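Local coordinates for protein manganese lipoxygenase (Gaeumannomyces graminis, PDB 5FX8) that uses a catalytic manganese ion to oxygenate linoleic and alpha-linolenic acids to their 11S- and 13R-hydroperoxides, at residues Thr108-Arg113 / Lys143-Glu148. Numbering follows the deposited sequence.
Sequences TATAYR and KESVPE. With NAG (2-acetamido-2-deoxy-beta-D-glucopyranose), chain N; NAG (2-acetamido-2-deoxy-beta-D-glucopyranose), chain K.
Ser145 and Glu144 pack against Thr110, Ala111 and Arg113, joining one flank of the long helix 86-124 of the lipoxygenase fold to the loop that leads from it toward helix 161-166. The backbones come nearest at Ala111 and Ser145, whose CA atoms are 5.6 Å apart. No hydrogen bond crosses between the two segments. Ser145 points its hydroxyl at the helix, with OG 3.3 Å from Ala111 CA and 3.8 Å from Ala111 CB; OG finds its hydrogen bond with a residue just beyond the two segments. The methyl of Thr110 lies beside it: CG2, anti to the backbone N, projects from the helix and meets both Ser145 OG and Glu144 CB, each at 3.6 Å. The same rotation leaves Thr110 OG1 beside its own backbone N, where it bonds within the helix to Asn106 O.

Glu144 extends beyond CG toward the end of Arg113. The resulting salt bridge is long, 3.8 Å from Arg113 NH1 to Glu144 OE1, and the guanidinium and carboxylate planes are turned 61° apart. A bend at chi3 (-42°) helps bring the guanidinium back along its own helix, with one face over Thr110 CA. NAG of chain N borders the charged pair, its C5 3.4 Å from Arg113 NH1. In the second subunit, Glu531 offers Arg113 NH2 a further, weak ion pair.

Behind these contacts, Glu114, the next residue of the helix, fixes the loop by accepting hydrogen bonds from the backbone N-H groups of Glu144 and Ser145, one on each carboxylate oxygen. Gln107 and Asn540 both donate to Ser145 O. On another side of the helix, Tyr112 turns away from the loop and takes C6 of the other sugar, NAG of chain K, over one ring face, 4.0 Å above the plane and displaced from the ring centre.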
# COMPACT_ATOMS: atom_id res chain seq x y z
N THR A 108 0.23 -5.89 10.03
CA THR A 108 1.55 -6.11 10.61
C THR A 108 1.61 -7.44 11.36
O THR A 108 2.53 -8.25 11.15
CB THR A 108 1.92 -4.98 11.56
OG1 THR A 108 1.73 -3.74 10.91
CG2 THR A 108 3.36 -5.09 11.91
N ALA A 109 0.64 -7.66 12.26
CA ALA A 109 0.60 -8.91 12.99
C ALA A 109 0.55 -10.09 12.05
O ALA A 109 1.27 -11.07 12.22
CB ALA A 109 -0.59 -8.93 13.94
N THR A 110 -0.27 -9.98 11.01
CA THR A 110 -0.43 -11.09 10.08
C THR A 110 0.87 -11.39 9.38
O THR A 110 1.27 -12.55 9.26
CB THR A 110 -1.52 -10.76 9.07
OG1 THR A 110 -2.73 -10.51 9.78
CG2 THR A 110 -1.71 -11.90 8.11
N ALA A 111 1.55 -10.35 8.92
CA ALA A 111 2.79 -10.53 8.19
C ALA A 111 3.87 -11.18 9.05
O ALA A 111 4.60 -12.05 8.58
CB ALA A 111 3.27 -9.18 7.66
N TYR A 112 3.96 -10.78 10.32
CA TYR A 112 4.93 -11.43 11.20
C TYR A 112 4.58 -12.89 11.42
O TYR A 112 5.46 -13.76 11.36
CB TYR A 112 4.97 -10.67 12.52
CG TYR A 112 5.83 -9.46 12.44
CD1 TYR A 112 7.01 -9.49 11.74
CD2 TYR A 112 5.46 -8.28 13.07
CE1 TYR A 112 7.80 -8.39 11.66
CE2 TYR A 112 6.25 -7.18 13.00
CZ TYR A 112 7.43 -7.23 12.28
OH TYR A 112 8.27 -6.15 12.19
N ARG A 113 3.31 -13.19 11.65
CA ARG A 113 2.90 -14.58 11.80
C ARG A 113 3.24 -15.41 10.55
O ARG A 113 3.87 -16.47 10.65
CB ARG A 113 1.41 -14.61 12.13
CG ARG A 113 0.83 -15.95 12.37
CD ARG A 113 -0.66 -15.85 12.22
NE ARG A 113 -1.14 -14.64 12.85
CZ ARG A 113 -2.29 -14.05 12.53
NH1 ARG A 113 -3.05 -14.58 11.58
NH2 ARG A 113 -2.67 -12.93 13.16
N LYS A 143 -0.65 -16.17 2.43
CA LYS A 143 -2.02 -16.21 1.95
C LYS A 143 -2.89 -15.13 2.55
O LYS A 143 -3.87 -14.73 1.93
CB LYS A 143 -2.64 -17.56 2.25
CG LYS A 143 -2.20 -18.63 1.30
CD LYS A 143 -2.54 -19.99 1.88
CE LYS A 143 -2.77 -21.04 0.80
NZ LYS A 143 -3.07 -22.35 1.44
N GLU A 144 -2.60 -14.68 3.77
CA GLU A 144 -3.41 -13.62 4.35
C GLU A 144 -2.80 -12.23 4.13
O GLU A 144 -3.53 -11.27 3.91
CB GLU A 144 -3.63 -13.88 5.84
CG GLU A 144 -4.48 -15.10 6.18
CD GLU A 144 -4.34 -15.54 7.64
OE1 GLU A 144 -3.26 -16.03 8.05
OE2 GLU A 144 -5.31 -15.39 8.41
N SER A 145 -1.48 -12.13 4.17
CA SER A 145 -0.78 -10.88 3.94
C SER A 145 -0.88 -10.44 2.50
O SER A 145 -1.00 -9.25 2.22
CB SER A 145 0.69 -11.03 4.30
OG SER A 145 0.82 -11.33 5.66
N VAL A 146 -0.78 -11.39 1.58
CA VAL A 146 -0.82 -11.11 0.16
C VAL A 146 -1.84 -12.05 -0.47
O VAL A 146 -1.46 -13.00 -1.17
CB VAL A 146 0.57 -11.28 -0.44
CG1 VAL A 146 0.58 -10.79 -1.85
CG2 VAL A 146 1.57 -10.52 0.40
N PRO A 147 -3.13 -11.81 -0.29
CA PRO A 147 -4.12 -12.80 -0.74
C PRO A 147 -4.06 -13.11 -2.22
O PRO A 147 -4.25 -14.26 -2.60
CB PRO A 147 -5.45 -12.16 -0.35
CG PRO A 147 -5.11 -11.16 0.65
CD PRO A 147 -3.78 -10.63 0.27
N GLU A 148 -3.80 -12.12 -3.06
CA GLU A 148 -3.69 -12.33 -4.50
C GLU A 148 -2.43 -13.09 -4.90
O GLU A 148 -2.27 -13.42 -6.08
CB GLU A 148 -3.76 -10.98 -5.22
CG GLU A 148 -2.57 -10.05 -4.96
CD GLU A 148 -2.69 -9.04 -3.76
OE1 GLU A 148 -3.14 -9.36 -2.63
OE2 GLU A 148 -2.27 -7.88 -3.97
C1 NAG N . -4.23 -18.32 12.51
C2 NAG N . -5.18 -18.74 11.36
C3 NAG N . -5.92 -17.52 10.80
C4 NAG N . -6.61 -16.75 11.92
C5 NAG N . -5.56 -16.34 12.95
C6 NAG N . -6.12 -15.63 14.15
C7 NAG N . -4.52 -20.75 10.07
C8 NAG N . -3.70 -21.26 8.92
N2 NAG N . -4.45 -19.43 10.30
O3 NAG N . -6.89 -17.99 9.87
O4 NAG N . -7.29 -15.61 11.41
O5 NAG N . -4.94 -17.53 13.46
O6 NAG N . -5.27 -15.86 15.27
O7 NAG N . -5.21 -21.49 10.76
C1 NAG K . 8.51 -13.63 13.83
C2 NAG K . 9.53 -12.97 12.93
C3 NAG K . 10.36 -11.97 13.72
C4 NAG K . 9.44 -10.97 14.39
C5 NAG K . 8.46 -11.73 15.26
C6 NAG K . 7.44 -10.84 15.90
C7 NAG K . 10.74 -13.97 11.05
C8 NAG K . 11.58 -15.12 10.60
N2 NAG K . 10.37 -13.98 12.33
O3 NAG K . 11.21 -11.26 12.84
O4 NAG K . 10.20 -10.07 15.18
O5 NAG K . 7.73 -12.65 14.44
O6 NAG K . 6.51 -11.66 16.61
O7 NAG K . 10.44 -13.07 10.30